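PDB 3RDR: N-acetylmuramoyl-L-alanine amidase XlyA from Bacillus subtilis, which hydrolyses the amide link between N-acetylmuramoyl residues and L-amino acids in cell-wall glycopeptides, as the catalytic domain of a zinc-containing autolysin. Local coordinates for residues D10-P20 with A47-S58. Numbering follows the deposited sequence.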
# COMPACT_ATOMS: atom_id res chain seq x y z
N ASP A 10 -9.88 -4.21 8.55
CA ASP A 10 -11.16 -3.51 8.44
C ASP A 10 -11.45 -3.43 6.94
O ASP A 10 -11.37 -2.37 6.32
CB ASP A 10 -11.04 -2.12 9.07
CG ASP A 10 -12.35 -1.37 9.08
OD1 ASP A 10 -13.41 -2.02 9.18
OD2 ASP A 10 -12.32 -0.12 9.01
N PHE A 11 -11.79 -4.59 6.38
CA PHE A 11 -12.06 -4.73 4.96
C PHE A 11 -13.17 -3.90 4.36
O PHE A 11 -14.16 -3.56 5.01
CB PHE A 11 -12.32 -6.21 4.63
CG PHE A 11 -11.14 -7.11 4.84
CD1 PHE A 11 -11.25 -8.49 4.63
CD2 PHE A 11 -9.91 -6.60 5.26
CE1 PHE A 11 -10.17 -9.33 4.84
CE2 PHE A 11 -8.82 -7.44 5.46
CZ PHE A 11 -8.94 -8.81 5.25
N ILE A 12 -12.97 -3.58 3.08
CA ILE A 12 -13.94 -2.85 2.29
C ILE A 12 -15.02 -3.90 2.08
O ILE A 12 -14.71 -5.08 1.86
CB ILE A 12 -13.32 -2.46 0.93
CG1 ILE A 12 -12.25 -1.38 1.13
CG2 ILE A 12 -14.40 -2.00 -0.03
CD1 ILE A 12 -11.35 -1.17 -0.08
N PRO A 13 -16.31 -3.52 2.14
CA PRO A 13 -17.34 -4.54 1.95
C PRO A 13 -17.34 -5.23 0.58
O PRO A 13 -17.09 -4.61 -0.45
CB PRO A 13 -18.64 -3.78 2.23
CG PRO A 13 -18.30 -2.37 1.85
CD PRO A 13 -16.91 -2.20 2.42
N VAL A 14 -17.61 -6.53 0.61
CA VAL A 14 -17.68 -7.34 -0.60
C VAL A 14 -18.69 -6.71 -1.56
O VAL A 14 -19.74 -6.24 -1.14
CB VAL A 14 -18.13 -8.78 -0.27
CG1 VAL A 14 -18.45 -9.55 -1.54
CG2 VAL A 14 -17.03 -9.49 0.51
N GLY A 15 -18.36 -6.69 -2.85
CA GLY A 15 -19.26 -6.12 -3.83
C GLY A 15 -19.14 -4.63 -4.07
O GLY A 15 -19.76 -4.09 -4.99
N ALA A 16 -18.34 -3.94 -3.26
CA ALA A 16 -18.17 -2.50 -3.42
C ALA A 16 -17.43 -2.23 -4.73
O ALA A 16 -16.72 -3.09 -5.23
CB ALA A 16 -17.38 -1.92 -2.24
N ASN A 17 -17.61 -1.03 -5.27
CA ASN A 17 -16.95 -0.65 -6.52
C ASN A 17 -15.43 -0.74 -6.43
O ASN A 17 -14.77 -1.06 -7.42
CB ASN A 17 -17.37 0.76 -6.94
CG ASN A 17 -18.79 0.81 -7.50
OD1 ASN A 17 -19.36 1.89 -7.66
ND2 ASN A 17 -19.35 -0.35 -7.82
N ASN A 18 -14.86 -0.47 -5.25
CA ASN A 18 -13.42 -0.55 -5.13
C ASN A 18 -12.91 -1.85 -4.52
O ASN A 18 -11.81 -1.92 -3.98
CB ASN A 18 -12.84 0.66 -4.38
CG ASN A 18 -13.24 0.71 -2.93
OD1 ASN A 18 -12.60 1.39 -2.12
ND2 ASN A 18 -14.30 -0.00 -2.58
N ARG A 19 -13.74 -2.89 -4.60
CA ARG A 19 -13.33 -4.22 -4.14
C ARG A 19 -13.70 -5.16 -5.28
O ARG A 19 -14.61 -5.98 -5.16
CB ARG A 19 -14.03 -4.64 -2.84
CG ARG A 19 -13.55 -6.02 -2.37
CD ARG A 19 -13.91 -6.38 -0.93
NE ARG A 19 -13.47 -7.74 -0.62
CZ ARG A 19 -13.65 -8.37 0.54
NH1 ARG A 19 -14.27 -7.77 1.54
NH2 ARG A 19 -13.22 -9.62 0.68
N PRO A 20 -12.99 -5.04 -6.42
CA PRO A 20 -13.23 -5.87 -7.60
C PRO A 20 -13.27 -7.36 -7.29
O PRO A 20 -14.00 -8.11 -7.92
CB PRO A 20 -12.09 -5.48 -8.54
CG PRO A 20 -11.00 -5.05 -7.59
CD PRO A 20 -11.76 -4.24 -6.58
N ALA A 47 -8.87 3.96 6.20
CA ALA A 47 -9.71 2.77 6.29
C ALA A 47 -11.18 3.16 6.16
O ALA A 47 -11.96 2.47 5.50
CB ALA A 47 -9.47 2.06 7.61
N ARG A 48 -11.54 4.25 6.82
CA ARG A 48 -12.91 4.75 6.79
C ARG A 48 -13.25 5.29 5.40
O ARG A 48 -14.31 5.00 4.86
CB ARG A 48 -13.10 5.86 7.84
CG ARG A 48 -14.53 6.36 7.97
CD ARG A 48 -14.73 7.32 9.15
NE ARG A 48 -14.09 8.62 8.97
CZ ARG A 48 -12.83 8.91 9.31
NH1 ARG A 48 -12.05 7.99 9.86
NH2 ARG A 48 -12.35 10.13 9.09
N TYR A 49 -12.33 6.06 4.83
CA TYR A 49 -12.55 6.60 3.50
C TYR A 49 -12.79 5.52 2.45
O TYR A 49 -13.73 5.62 1.64
CB TYR A 49 -11.35 7.45 3.06
CG TYR A 49 -11.36 7.74 1.58
CD1 TYR A 49 -12.23 8.68 1.03
CD2 TYR A 49 -10.54 7.02 0.70
CE1 TYR A 49 -12.28 8.91 -0.35
CE2 TYR A 49 -10.59 7.24 -0.68
CZ TYR A 49 -11.46 8.18 -1.19
OH TYR A 49 -11.52 8.39 -2.56
N LEU A 50 -11.95 4.49 2.45
CA LEU A 50 -12.07 3.42 1.46
C LEU A 50 -13.40 2.67 1.48
O LEU A 50 -13.76 2.03 0.49
CB LEU A 50 -10.90 2.43 1.62
CG LEU A 50 -9.54 2.95 1.14
CD1 LEU A 50 -8.43 1.95 1.43
CD2 LEU A 50 -9.62 3.23 -0.36
N LYS A 51 -14.13 2.76 2.58
CA LYS A 51 -15.41 2.07 2.67
C LYS A 51 -16.59 2.90 2.15
O LYS A 51 -17.73 2.43 2.17
CB LYS A 51 -15.66 1.60 4.10
CG LYS A 51 -14.62 0.58 4.55
CD LYS A 51 -15.12 -0.35 5.66
CE LYS A 51 -15.30 0.38 6.97
NZ LYS A 51 -15.61 -0.57 8.07
N ASN A 52 -16.32 4.11 1.68
CA ASN A 52 -17.38 4.95 1.12
C ASN A 52 -17.78 4.33 -0.22
O ASN A 52 -16.93 4.07 -1.07
CB ASN A 52 -16.88 6.39 0.89
CG ASN A 52 -17.10 7.28 2.10
OD1 ASN A 52 -18.18 7.28 2.69
ND2 ASN A 52 -16.08 8.05 2.46
N PRO A 53 -19.09 4.10 -0.42
CA PRO A 53 -19.64 3.50 -1.65
C PRO A 53 -19.21 4.11 -2.97
O PRO A 53 -19.25 3.45 -4.00
CB PRO A 53 -21.15 3.61 -1.43
CG PRO A 53 -21.28 3.46 0.05
CD PRO A 53 -20.17 4.36 0.55
N ASP A 54 -18.79 5.38 -2.95
CA ASP A 54 -18.39 6.04 -4.19
C ASP A 54 -16.90 6.00 -4.55
O ASP A 54 -16.51 6.47 -5.61
CB ASP A 54 -18.88 7.49 -4.18
CG ASP A 54 -18.97 8.07 -2.79
OD1 ASP A 54 -17.98 7.98 -2.04
OD2 ASP A 54 -20.05 8.60 -2.43
N THR A 55 -16.08 5.44 -3.67
CA THR A 55 -14.64 5.35 -3.95
C THR A 55 -14.38 4.30 -5.03
O THR A 55 -15.08 3.28 -5.09
CB THR A 55 -13.85 4.96 -2.68
OG1 THR A 55 -14.26 3.66 -2.24
CG2 THR A 55 -14.10 5.97 -1.57
N THR A 56 -13.38 4.54 -5.86
CA THR A 56 -13.05 3.61 -6.94
C THR A 56 -11.64 3.04 -6.83
O THR A 56 -11.32 2.03 -7.46
CB THR A 56 -13.22 4.29 -8.32
OG1 THR A 56 -12.55 5.55 -8.32
CG2 THR A 56 -14.71 4.50 -8.64
N THR A 57 -10.79 3.68 -6.03
CA THR A 57 -9.42 3.21 -5.84
C THR A 57 -9.32 2.37 -4.58
O THR A 57 -10.09 2.55 -3.64
CB THR A 57 -8.43 4.41 -5.75
OG1 THR A 57 -8.33 5.05 -7.03
CG2 THR A 57 -7.04 3.94 -5.34
N SER A 58 -8.37 1.44 -4.55
CA SER A 58 -8.19 0.59 -3.37
C SER A 58 -6.83 -0.09 -3.37
O SER A 58 -6.26 -0.38 -4.42
CB SER A 58 -9.29 -0.47 -3.30
OG SER A 58 -9.17 -1.40 -4.37
O HOH W 1 -10.90 -0.07 4.84
O HOH W 2 -19.50 0.70 -3.97
O HOH W 3 -16.74 1.65 -3.61
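K51, which follows helix 43-50 in the chain, reaches to D10, joining two connecting segments of the T7 lysozyme-like amidase fold: the loop that follows edge strand 7-9 and the loop between helix 43-50 and strand 61-63. Its NZ forms a salt bridge with D10 OD1 at 2.9 Å, arriving on the syn side but 24° out of the carboxylate plane. The lysine chain bends at chi3 (-69°), its CD passing 3.4 Å from F11 O and also touching P13 CD, while the two charged side chains meet at about a right angle. Beside this bridge a water donates to both D10 O and A47 O, linking the two backbones.

I12 fills the middle of the interface, its CD1 packed 4.0 Å from L50 CB and also against S58 CB. Farther along, N18 is buried against the backbone of T55-T57, its side-chain amide facing L50 and T55. One water joins N17 N to P53 O; another, long from N18 N, lies within donating range of T55 O and, more weakly, P53 O, with more acceptors in reach than it has protons.

Behind this layer, backbone bonds from D10 to Q70 and from I12 to H71 fix the first loop to strand 68-70 and the loop after it. R19 is paired with E76, and its NH1 donates to I12 O in line with the carbonyl, bridging the two residues across the turns 13-16 and 16-19. S58 OG accepts from W79 N and donates to N18 O at 2.7 Å, tilted 29° from that carbonyl's plane.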